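Local structure of toll-like receptor 13 (Mus musculus, 4Z0C) at residues 530-533 and 534-537; 6-10 and 11-15; 453-456 and 457-460. The protein recognises bacterial 23S rRNA as an innate immune receptor and signals through MYD88 and TRAF6 to activate NF-kappa-B. All blocks are in the same frame, centred on the assembly; numbering follows the deposited sequence.

How the contacts relate
Along the chain the order is contact 2, contact 3, contact 1, all in the leucine-rich-repeat ectodomain of the receptor. Contact 2 forms the N-terminal hairpin of strands 7-9 and 15-17, ahead of the first repeat; contact 3 belongs to repeat 18 and contact 1 to repeat 21, each where a strand of the parallel series runs out into a loop. Contacts 1 and 3 are near neighbours, with centres about 15 Å apart, whereas contact 2 lies about 29 Å from contact 1 and about 37 Å from contact 3, centre to centre. Each meets a different nucleotide of RNA chain C, so widely separated parts of the sequence read one strand, and contact 1 also touches RNA chain D.

Contact 1 of 3, residues 530-533 and 534-537; sequences LNLE and GQRH. With nucleotides of chain C; nucleotides of chain D.
The side chain of Q535 folds back over the backbone carbonyl of L532, where its NE2 meets L532 O at 3.2 Å in a weak but straight hydrogen bond. A bend at chi2 (-54°) curls the amide toward the backbone. Q535 occupies the place of the consensus asparagine of a leucine-rich repeat, and its longer chain still does an asparagine's work: NE2 also bonds L503 O, and OE1 accepts from I508 N. Between E533 and Q535, G534 turns the chain with a positive phi (53°), which glycine adopts readily. Just before it, N531 OD1 accepts from E533 N at 2.8 Å in an Asx turn.

E533 stretches outward, extended beyond CG, to the Watson-Crick edge of adenosine 5 of chain C. E533 OE1 accepts from N6 of this adenine at 2.9 Å, while OE2 stands 2.7 Å from its N1, consistent with a shared proton. H537 NE2 makes a weak hydrogen bond of 2.8 Å to OP2 of G3 of chain D, at the ring edge.

L530 and L532 are buried leucines of the repeat core; backbone bonds tie strand 529-531 to strands 500-502 and 555-557, and N561 of the following repeat bonds L532 O and Q535 N.

Contact 2 of 3, residues 6-10 and 11-15; sequences CTQYE and FDIHH. With nucleotides of chain C.
The ring of Y9 is sandwiched between the adenine of A6 of chain C, with C5 lying 3.4 Å above one face, and the backbone N of F11 over the opposite face. F11 turns its ring edge toward Y9 in an offset edge-to-face pair, planes 85° apart, its CD2 reaching Y9 OH at 3.5 Å. A flat phenol suits a place against the face of a flat base. H15 supplies the polar half of the site: ND1 donates to N1 of A6 at 3.0 Å.

Behind these rings the backbone fixes the hairpin. Y9 N donates to H15 O at 2.9 Å, and D12 N bonds Y9 O from above the carbonyl plane, closing a type I turn. Over the F11 ring sits E10 CB in a CH-pi contact, while the carboxylate of E10 is drawn to R609 in a salt bridge. D12 OD1 takes two donors: H14 N, which makes an Asx turn, and H14 ND1, 2.8 Å away, which meets the syn lone pair of OD1. Further out, H39 stacks on H15, and Y1 and Y36 hold the Q8 amide beside I13.

Adenine N1 is an acceptor whereas guanine carries hydrogen there, so a donating H15 at the edge of the base probably helps the hairpin prefer adenine.

Contact 3 of 3, residues 453-456 and 457-460; sequences LILS and HNCL. With nucleotides of chain C.
H457 follows S456 in a left-handed backbone conformation (phi 61°), uncommon for a residue with a side chain, and its CB comes to 3.0 Å from S456 O. From this position the side chain reaches RNA directly. With CG anti to the carbonyl carbon (chi1 -68°), the ring presents its edge to G3 of chain C, where H457 NE2 donates to N7 at 2.9 Å along a fairly straight line. S456 works beside it: with OG set between the backbone N and the carbonyl carbon (chi1 63°), the hydroxyl donates to O6 of the same guanine at 2.7 Å. Together they read the Hoogsteen edge, which adenine would offer differently, with an amino group in place of O6. Stacking on Y481 of the next repeat braces the imidazole.

The sequence around them is the leucine-rich-repeat pattern, in which leucines alternate inward and an asparagine ends the turn. N458 is that asparagine. Its ND2 bonds L455 O at 2.7 Å, the acceptor lying in the plane of the amide but the donor standing well above the carbonyl plane, and it bonds L431 O of the preceding repeat as well. OD1 accepts from I436 N, so the buried amide is satisfied at both ends. Continuing the asparagine ladder, N482 ND2 donates to L455 O and N482 OD1 accepts from L460 N. Branched, apolar L455 and L460 suit the interior between these rungs: L460 CD1 packs against L455 CB at 4.1 Å, and both side chains also touch L479.

Contact 1 of 3, residues 530-533 and 534-537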
loop_
_atom_site.group_PDB
_atom_site.type_symbol
_atom_site.label_atom_id
_atom_site.label_comp_id
_atom_site.label_asym_id
_atom_site.label_seq_id
_atom_site.Cartn_x
_atom_site.Cartn_y
_atom_site.Cartn_z
ATOM N N LEU A 530 0.823 -16.524 -12.508
ATOM C CA LEU A 530 0.369 -16.174 -11.181
ATOM C C LEU A 530 1.239 -15.060 -10.630
ATOM O O LEU A 530 2.458 -15.204 -10.540
ATOM C CB LEU A 530 0.461 -17.404 -10.271
ATOM C CG LEU A 530 0.121 -17.280 -8.789
ATOM C CD1 LEU A 530 -1.224 -16.569 -8.574
ATOM C CD2 LEU A 530 0.118 -18.680 -8.154
ATOM N N ASN A 531 0.618 -13.953 -10.249
ATOM C CA ASN A 531 1.358 -12.868 -9.611
ATOM C C ASN A 531 1.022 -12.762 -8.114
ATOM O O ASN A 531 -0.119 -12.514 -7.756
ATOM C CB ASN A 531 1.064 -11.552 -10.325
ATOM C CG ASN A 531 1.854 -10.384 -9.769
ATOM O OD1 ASN A 531 2.138 -10.322 -8.569
ATOM N ND2 ASN A 531 2.188 -9.423 -10.642
ATOM N N LEU A 532 2.020 -12.948 -7.247
ATOM C CA LEU A 532 1.820 -12.808 -5.795
ATOM C C LEU A 532 2.834 -11.833 -5.223
ATOM O O LEU A 532 3.248 -11.949 -4.081
ATOM C CB LEU A 532 1.951 -14.141 -5.083
ATOM C CG LEU A 532 0.878 -15.178 -5.391
ATOM C CD1 LEU A 532 1.339 -16.532 -4.879
ATOM C CD2 LEU A 532 -0.418 -14.789 -4.762
ATOM N N GLU A 533 3.248 -10.872 -6.032
ATOM C CA GLU A 533 4.247 -9.925 -5.588
ATOM C C GLU A 533 3.770 -8.993 -4.474
ATOM O O GLU A 533 2.586 -8.666 -4.366
ATOM C CB GLU A 533 4.712 -9.077 -6.769
ATOM C CG GLU A 533 5.220 -9.872 -7.949
ATOM C CD GLU A 533 5.931 -8.993 -8.957
ATOM O OE1 GLU A 533 5.852 -7.750 -8.830
ATOM O OE2 GLU A 533 6.575 -9.536 -9.876
ATOM N N GLY A 534 4.716 -8.555 -3.655
ATOM C CA GLY A 534 4.506 -7.437 -2.759
ATOM C C GLY A 534 3.319 -7.458 -1.818
ATOM O O GLY A 534 2.643 -6.443 -1.694
ATOM N N GLN A 535 3.044 -8.593 -1.176
ATOM C CA GLN A 535 2.061 -8.611 -0.090
ATOM C C GLN A 535 2.565 -7.652 0.989
ATOM O O GLN A 535 3.765 -7.593 1.248
ATOM C CB GLN A 535 1.892 -10.029 0.468
ATOM C CG GLN A 535 1.580 -11.062 -0.596
ATOM C CD GLN A 535 0.366 -10.687 -1.449
ATOM O OE1 GLN A 535 -0.635 -10.173 -0.950
ATOM N NE2 GLN A 535 0.470 -10.920 -2.745
ATOM N N ARG A 536 1.658 -6.885 1.590
ATOM C CA ARG A 536 2.024 -5.812 2.527
ATOM C C ARG A 536 3.065 -6.198 3.598
ATOM O O ARG A 536 3.981 -5.436 3.897
ATOM C CB ARG A 536 0.761 -5.221 3.196
ATOM N N HIS A 537 2.916 -7.375 4.181
ATOM C CA HIS A 537 3.872 -7.832 5.184
ATOM C C HIS A 537 4.568 -9.070 4.689
ATOM O O HIS A 537 5.004 -9.888 5.476
ATOM C CB HIS A 537 3.158 -8.112 6.509
ATOM C CG HIS A 537 2.562 -6.890 7.129
ATOM N ND1 HIS A 537 1.321 -6.884 7.723
ATOM C CD2 HIS A 537 3.040 -5.628 7.239
ATOM C CE1 HIS A 537 1.057 -5.669 8.170
ATOM N NE2 HIS A 537 2.083 -4.887 7.886
ATOM P P A C 5 9.499 -2.948 -17.650
ATOM O OP1 A C 5 10.128 -2.373 -18.852
ATOM O OP2 A C 5 8.202 -3.660 -17.753
ATOM O "O5'" A C 5 10.463 -4.031 -16.999
ATOM C "C5'" A C 5 11.872 -3.876 -16.983
ATOM C "C4'" A C 5 12.530 -5.189 -16.680
ATOM O "O4'" A C 5 12.461 -5.413 -15.248
ATOM C "C3'" A C 5 11.884 -6.407 -17.343
ATOM O "O3'" A C 5 12.884 -7.372 -17.685
ATOM C "C2'" A C 5 10.963 -6.955 -16.244
ATOM O "O2'" A C 5 10.700 -8.346 -16.305
ATOM C "C1'" A C 5 11.711 -6.583 -14.964
ATOM N N9 A C 5 10.808 -6.256 -13.859
ATOM C C8 A C 5 10.537 -4.998 -13.379
ATOM N N7 A C 5 9.689 -4.990 -12.375
ATOM C C5 A C 5 9.390 -6.326 -12.187
ATOM C C6 A C 5 8.545 -6.967 -11.278
ATOM N N6 A C 5 7.827 -6.300 -10.374
ATOM N N1 A C 5 8.461 -8.312 -11.332
ATOM C C2 A C 5 9.185 -8.951 -12.253
ATOM N N3 A C 5 10.011 -8.453 -13.169
ATOM C C4 A C 5 10.080 -7.120 -13.078
ATOM P P C D 2 -1.954 -3.156 15.750
ATOM O OP1 C D 2 -2.881 -4.289 15.945
ATOM O OP2 C D 2 -1.372 -2.337 16.856
ATOM O "O5'" C D 2 -0.725 -3.796 14.952
ATOM C "C5'" C D 2 0.352 -3.006 14.452
ATOM C "C4'" C D 2 0.922 -3.582 13.179
ATOM O "O4'" C D 2 1.569 -4.862 13.450
ATOM C "C3'" C D 2 -0.104 -3.847 12.082
ATOM O "O3'" C D 2 0.512 -3.540 10.833
ATOM C "C2'" C D 2 -0.330 -5.349 12.176
ATOM O "O2'" C D 2 -0.825 -5.952 11.002
ATOM C "C1'" C D 2 1.062 -5.836 12.563
ATOM N N1 C D 2 1.079 -7.154 13.199
ATOM C C2 C D 2 1.336 -8.248 12.367
ATOM O O2 C D 2 1.546 -8.041 11.164
ATOM N N3 C D 2 1.345 -9.488 12.892
ATOM C C4 C D 2 1.111 -9.652 14.203
ATOM N N4 C D 2 1.124 -10.891 14.708
ATOM C C5 C D 2 0.856 -8.546 15.061
ATOM C C6 C D 2 0.841 -7.324 14.530
ATOM P P G D 3 -0.194 -2.549 9.784
ATOM O OP1 G D 3 -1.657 -2.794 9.880
ATOM O OP2 G D 3 0.507 -2.714 8.496
ATOM O "O5'" G D 3 0.214 -1.087 10.273
ATOM C "C5'" G D 3 1.547 -0.590 10.122
ATOM C "C4'" G D 3 1.877 0.471 11.155
ATOM O "O4'" G D 3 1.035 1.629 10.923
ATOM C "C3'" G D 3 1.651 0.087 12.618
ATOM O "O3'" G D 3 2.527 0.876 13.424
ATOM C "C2'" G D 3 0.227 0.583 12.874
ATOM O "O2'" G D 3 -0.068 0.851 14.239
ATOM C "C1'" G D 3 0.220 1.871 12.065
ATOM N N9 G D 3 -1.089 2.293 11.572
ATOM C C8 G D 3 -1.924 1.598 10.726
ATOM N N7 G D 3 -2.992 2.272 10.412
ATOM C C5 G D 3 -2.847 3.487 11.069
ATOM C C6 G D 3 -3.696 4.627 11.082
ATOM O O6 G D 3 -4.787 4.806 10.495
ATOM N N1 G D 3 -3.143 5.625 11.875
ATOM C C2 G D 3 -1.956 5.556 12.555
ATOM N N2 G D 3 -1.633 6.650 13.264
ATOM N N3 G D 3 -1.147 4.500 12.541
ATOM C C4 G D 3 -1.664 3.517 11.781
#

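Contact 2 of 3, residues 6-10 and 11-15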
loop_
_atom_site.group_PDB
_atom_site.type_symbol
_atom_site.label_atom_id
_atom_site.label_comp_id
_atom_site.label_asym_id
_atom_site.label_seq_id
_atom_site.Cartn_x
_atom_site.Cartn_y
_atom_site.Cartn_z
ATOM N N CYS A 6 28.611 -2.009 -21.284
ATOM C CA CYS A 6 27.398 -2.435 -21.975
ATOM C C CYS A 6 27.036 -3.868 -21.629
ATOM O O CYS A 6 27.899 -4.657 -21.235
ATOM C CB CYS A 6 27.627 -2.386 -23.502
ATOM S SG CYS A 6 28.025 -0.775 -24.224
ATOM N N THR A 7 25.782 -4.244 -21.852
ATOM C CA THR A 7 25.411 -5.649 -21.701
ATOM C C THR A 7 24.564 -6.108 -22.862
ATOM O O THR A 7 23.909 -5.308 -23.520
ATOM C CB THR A 7 24.636 -5.938 -20.365
ATOM O OG1 THR A 7 24.275 -7.325 -20.311
ATOM C CG2 THR A 7 23.357 -5.094 -20.256
ATOM N N GLN A 8 24.592 -7.405 -23.129
ATOM C CA GLN A 8 23.634 -7.969 -24.068
ATOM C C GLN A 8 22.266 -8.133 -23.407
ATOM O O GLN A 8 22.153 -8.245 -22.187
ATOM C CB GLN A 8 24.132 -9.299 -24.648
ATOM C CG GLN A 8 25.203 -9.115 -25.745
ATOM C CD GLN A 8 25.773 -10.426 -26.271
ATOM O OE1 GLN A 8 26.505 -10.430 -27.246
ATOM N NE2 GLN A 8 25.442 -11.540 -25.615
ATOM N N TYR A 9 21.236 -8.095 -24.235
ATOM C CA TYR A 9 19.874 -8.384 -23.822
ATOM C C TYR A 9 19.718 -9.889 -23.632
ATOM O O TYR A 9 20.132 -10.676 -24.457
ATOM C CB TYR A 9 18.905 -7.852 -24.887
ATOM C CG TYR A 9 17.458 -8.254 -24.737
ATOM C CD1 TYR A 9 16.769 -8.081 -23.526
ATOM C CD2 TYR A 9 16.759 -8.769 -25.824
ATOM C CE1 TYR A 9 15.433 -8.454 -23.411
ATOM C CE2 TYR A 9 15.423 -9.123 -25.721
ATOM C CZ TYR A 9 14.764 -8.961 -24.524
ATOM O OH TYR A 9 13.434 -9.333 -24.465
ATOM N N GLU A 10 19.077 -10.273 -22.549
ATOM C CA GLU A 10 19.009 -11.663 -22.135
ATOM C C GLU A 10 18.366 -12.591 -23.181
ATOM O O GLU A 10 18.712 -13.767 -23.263
ATOM C CB GLU A 10 18.280 -11.724 -20.769
ATOM C CG GLU A 10 18.007 -10.300 -20.209
ATOM C CD GLU A 10 17.863 -10.240 -18.693
ATOM O OE1 GLU A 10 17.117 -11.062 -18.111
ATOM O OE2 GLU A 10 18.480 -9.342 -18.075
ATOM N N PHE A 11 17.443 -12.070 -23.980
ATOM C CA PHE A 11 16.687 -12.913 -24.906
ATOM C C PHE A 11 17.014 -12.641 -26.377
ATOM O O PHE A 11 16.335 -13.150 -27.267
ATOM C CB PHE A 11 15.179 -12.812 -24.646
ATOM C CG PHE A 11 14.805 -13.091 -23.213
ATOM C CD1 PHE A 11 14.983 -14.365 -22.668
ATOM C CD2 PHE A 11 14.296 -12.083 -22.399
ATOM C CE1 PHE A 11 14.672 -14.620 -21.346
ATOM C CE2 PHE A 11 13.969 -12.344 -21.059
ATOM C CZ PHE A 11 14.148 -13.604 -20.543
ATOM N N ASP A 12 18.027 -11.812 -26.628
ATOM C CA ASP A 12 18.589 -11.668 -27.980
ATOM C C ASP A 12 20.016 -11.084 -27.934
ATOM O O ASP A 12 20.172 -9.873 -27.723
ATOM C CB ASP A 12 17.678 -10.810 -28.840
ATOM C CG ASP A 12 18.075 -10.809 -30.357
ATOM O OD1 ASP A 12 19.248 -11.043 -30.736
ATOM O OD2 ASP A 12 17.170 -10.604 -31.188
ATOM N N ILE A 13 21.037 -11.940 -28.132
ATOM C CA ILE A 13 22.456 -11.522 -28.111
ATOM C C ILE A 13 22.795 -10.340 -29.059
ATOM O O ILE A 13 23.797 -9.643 -28.864
ATOM C CB ILE A 13 23.453 -12.716 -28.404
ATOM C CG1 ILE A 13 23.217 -13.333 -29.787
ATOM C CG2 ILE A 13 23.370 -13.805 -27.338
ATOM C CD1 ILE A 13 24.295 -14.364 -30.199
ATOM N N HIS A 14 21.972 -10.114 -30.079
ATOM C CA HIS A 14 22.219 -9.018 -31.036
ATOM C C HIS A 14 21.806 -7.633 -30.501
ATOM O O HIS A 14 22.046 -6.607 -31.148
ATOM C CB HIS A 14 21.486 -9.299 -32.347
ATOM C CG HIS A 14 21.845 -10.613 -32.958
ATOM N ND1 HIS A 14 21.063 -11.739 -32.818
ATOM C CD2 HIS A 14 22.921 -10.991 -33.687
ATOM C CE1 HIS A 14 21.634 -12.752 -33.443
ATOM N NE2 HIS A 14 22.766 -12.326 -33.975
ATOM N N HIS A 15 21.173 -7.599 -29.329
ATOM C CA HIS A 15 20.765 -6.325 -28.736
ATOM C C HIS A 15 21.709 -5.941 -27.605
ATOM O O HIS A 15 21.938 -6.732 -26.689
ATOM C CB HIS A 15 19.315 -6.399 -28.231
ATOM C CG HIS A 15 18.301 -6.538 -29.325
ATOM N ND1 HIS A 15 17.050 -5.966 -29.262
ATOM C CD2 HIS A 15 18.356 -7.177 -30.516
ATOM C CE1 HIS A 15 16.377 -6.255 -30.359
ATOM N NE2 HIS A 15 17.151 -6.978 -31.143
ATOM P P A C 6 12.857 -8.107 -19.119
ATOM O OP1 A C 6 11.618 -7.753 -19.861
ATOM O OP2 A C 6 13.082 -9.543 -18.862
ATOM O "O5'" A C 6 14.088 -7.452 -19.881
ATOM C "C5'" A C 6 15.423 -7.533 -19.370
ATOM C "C4'" A C 6 16.220 -6.292 -19.705
ATOM O "O4'" A C 6 16.272 -6.125 -21.154
ATOM C "C3'" A C 6 15.645 -4.992 -19.165
ATOM O "O3'" A C 6 16.720 -4.083 -18.958
ATOM C "C2'" A C 6 14.780 -4.499 -20.328
ATOM O "O2'" A C 6 14.525 -3.114 -20.323
ATOM C "C1'" A C 6 15.629 -4.907 -21.531
ATOM N N9 A C 6 14.872 -5.208 -22.748
ATOM C C8 A C 6 13.615 -5.762 -22.864
ATOM N N7 A C 6 13.246 -5.974 -24.118
ATOM C C5 A C 6 14.336 -5.560 -24.874
ATOM C C6 A C 6 14.585 -5.541 -26.263
ATOM N N6 A C 6 13.712 -5.963 -27.175
ATOM N N1 A C 6 15.779 -5.069 -26.691
ATOM C C2 A C 6 16.661 -4.656 -25.769
ATOM N N3 A C 6 16.548 -4.620 -24.441
ATOM C C4 A C 6 15.349 -5.094 -24.047
#

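Contact 3 of 3, residues 453-456 and 457-460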
loop_
_atom_site.group_PDB
_atom_site.type_symbol
_atom_site.label_atom_id
_atom_site.label_comp_id
_atom_site.label_asym_id
_atom_site.label_seq_id
_atom_site.Cartn_x
_atom_site.Cartn_y
_atom_site.Cartn_z
ATOM N N LEU A 453 -11.386 -9.523 -16.629
ATOM C CA LEU A 453 -12.035 -8.805 -15.535
ATOM C C LEU A 453 -11.003 -8.081 -14.685
ATOM O O LEU A 453 -10.080 -8.703 -14.134
ATOM C CB LEU A 453 -12.851 -9.770 -14.654
ATOM C CG LEU A 453 -13.422 -9.222 -13.326
ATOM C CD1 LEU A 453 -14.286 -7.987 -13.557
ATOM C CD2 LEU A 453 -14.250 -10.278 -12.566
ATOM N N ILE A 454 -11.172 -6.776 -14.547
ATOM C CA ILE A 454 -10.294 -5.972 -13.703
ATOM C C ILE A 454 -10.978 -5.473 -12.414
ATOM O O ILE A 454 -11.950 -4.734 -12.473
ATOM C CB ILE A 454 -9.774 -4.776 -14.484
ATOM C CG1 ILE A 454 -9.033 -5.266 -15.744
ATOM C CG2 ILE A 454 -8.905 -3.917 -13.590
ATOM C CD1 ILE A 454 -8.653 -4.152 -16.705
ATOM N N LEU A 455 -10.471 -5.884 -11.251
ATOM C CA LEU A 455 -11.031 -5.449 -9.966
ATOM C C LEU A 455 -9.962 -4.786 -9.129
ATOM O O LEU A 455 -10.084 -4.684 -7.918
ATOM C CB LEU A 455 -11.611 -6.616 -9.184
ATOM C CG LEU A 455 -12.924 -7.120 -9.752
ATOM C CD1 LEU A 455 -13.185 -8.522 -9.246
ATOM C CD2 LEU A 455 -14.040 -6.167 -9.378
ATOM N N SER A 456 -8.901 -4.348 -9.785
ATOM C CA SER A 456 -7.759 -3.820 -9.068
ATOM C C SER A 456 -8.022 -2.462 -8.432
ATOM O O SER A 456 -8.888 -1.713 -8.878
ATOM C CB SER A 456 -6.541 -3.772 -9.983
ATOM O OG SER A 456 -6.781 -2.899 -11.060
ATOM N N HIS A 457 -7.271 -2.164 -7.373
ATOM C CA HIS A 457 -7.328 -0.869 -6.707
ATOM C C HIS A 457 -8.710 -0.563 -6.139
ATOM O O HIS A 457 -9.166 0.585 -6.134
ATOM C CB HIS A 457 -6.918 0.245 -7.667
ATOM C CG HIS A 457 -5.481 0.216 -8.066
ATOM N ND1 HIS A 457 -4.477 0.710 -7.261
ATOM C CD2 HIS A 457 -4.881 -0.204 -9.207
ATOM C CE1 HIS A 457 -3.318 0.589 -7.885
ATOM N NE2 HIS A 457 -3.540 0.051 -9.072
ATOM N N ASN A 458 -9.385 -1.602 -5.692
ATOM C CA ASN A 458 -10.582 -1.423 -4.887
ATOM C C ASN A 458 -10.200 -1.553 -3.422
ATOM O O ASN A 458 -9.034 -1.355 -3.064
ATOM C CB ASN A 458 -11.625 -2.443 -5.288
ATOM C CG ASN A 458 -12.278 -2.072 -6.588
ATOM O OD1 ASN A 458 -13.115 -1.170 -6.622
ATOM N ND2 ASN A 458 -11.867 -2.718 -7.679
ATOM N N CYS A 459 -11.156 -1.845 -2.558
ATOM C CA CYS A 459 -10.802 -2.108 -1.162
ATOM C C CYS A 459 -11.261 -3.504 -0.773
ATOM O O CYS A 459 -11.767 -3.698 0.331
ATOM C CB CYS A 459 -11.460 -1.085 -0.219
ATOM S SG CYS A 459 -11.670 0.624 -0.853
ATOM N N LEU A 460 -11.097 -4.475 -1.669
ATOM C CA LEU A 460 -11.677 -5.802 -1.440
ATOM C C LEU A 460 -11.030 -6.537 -0.267
ATOM O O LEU A 460 -9.812 -6.725 -0.249
ATOM C CB LEU A 460 -11.608 -6.667 -2.693
ATOM C CG LEU A 460 -12.503 -6.317 -3.873
ATOM C CD1 LEU A 460 -12.073 -7.124 -5.107
ATOM C CD2 LEU A 460 -13.947 -6.575 -3.536
ATOM P P G C 3 3.872 1.451 -9.150
ATOM O OP1 G C 3 3.202 1.823 -7.898
ATOM O OP2 G C 3 5.347 1.300 -9.131
ATOM O "O5'" G C 3 3.193 0.097 -9.645
ATOM C "C5'" G C 3 3.838 -1.138 -9.315
ATOM C "C4'" G C 3 3.687 -2.203 -10.377
ATOM O "O4'" G C 3 2.318 -2.676 -10.404
ATOM C "C3'" G C 3 4.021 -1.785 -11.812
ATOM O "O3'" G C 3 4.493 -2.924 -12.528
ATOM C "C2'" G C 3 2.650 -1.428 -12.368
ATOM O "O2'" G C 3 2.573 -1.538 -13.767
ATOM C "C1'" G C 3 1.768 -2.478 -11.687
ATOM N N9 G C 3 0.371 -2.110 -11.496
ATOM C C8 G C 3 -0.118 -1.020 -10.821
ATOM N N7 G C 3 -1.419 -0.996 -10.791
ATOM C C5 G C 3 -1.813 -2.142 -11.471
ATOM C C6 G C 3 -3.106 -2.655 -11.760
ATOM O O6 G C 3 -4.212 -2.191 -11.492
ATOM N N1 G C 3 -3.043 -3.844 -12.462
ATOM C C2 G C 3 -1.881 -4.463 -12.852
ATOM N N2 G C 3 -2.046 -5.605 -13.531
ATOM N N3 G C 3 -0.670 -3.999 -12.597
ATOM C C4 G C 3 -0.712 -2.845 -11.907
#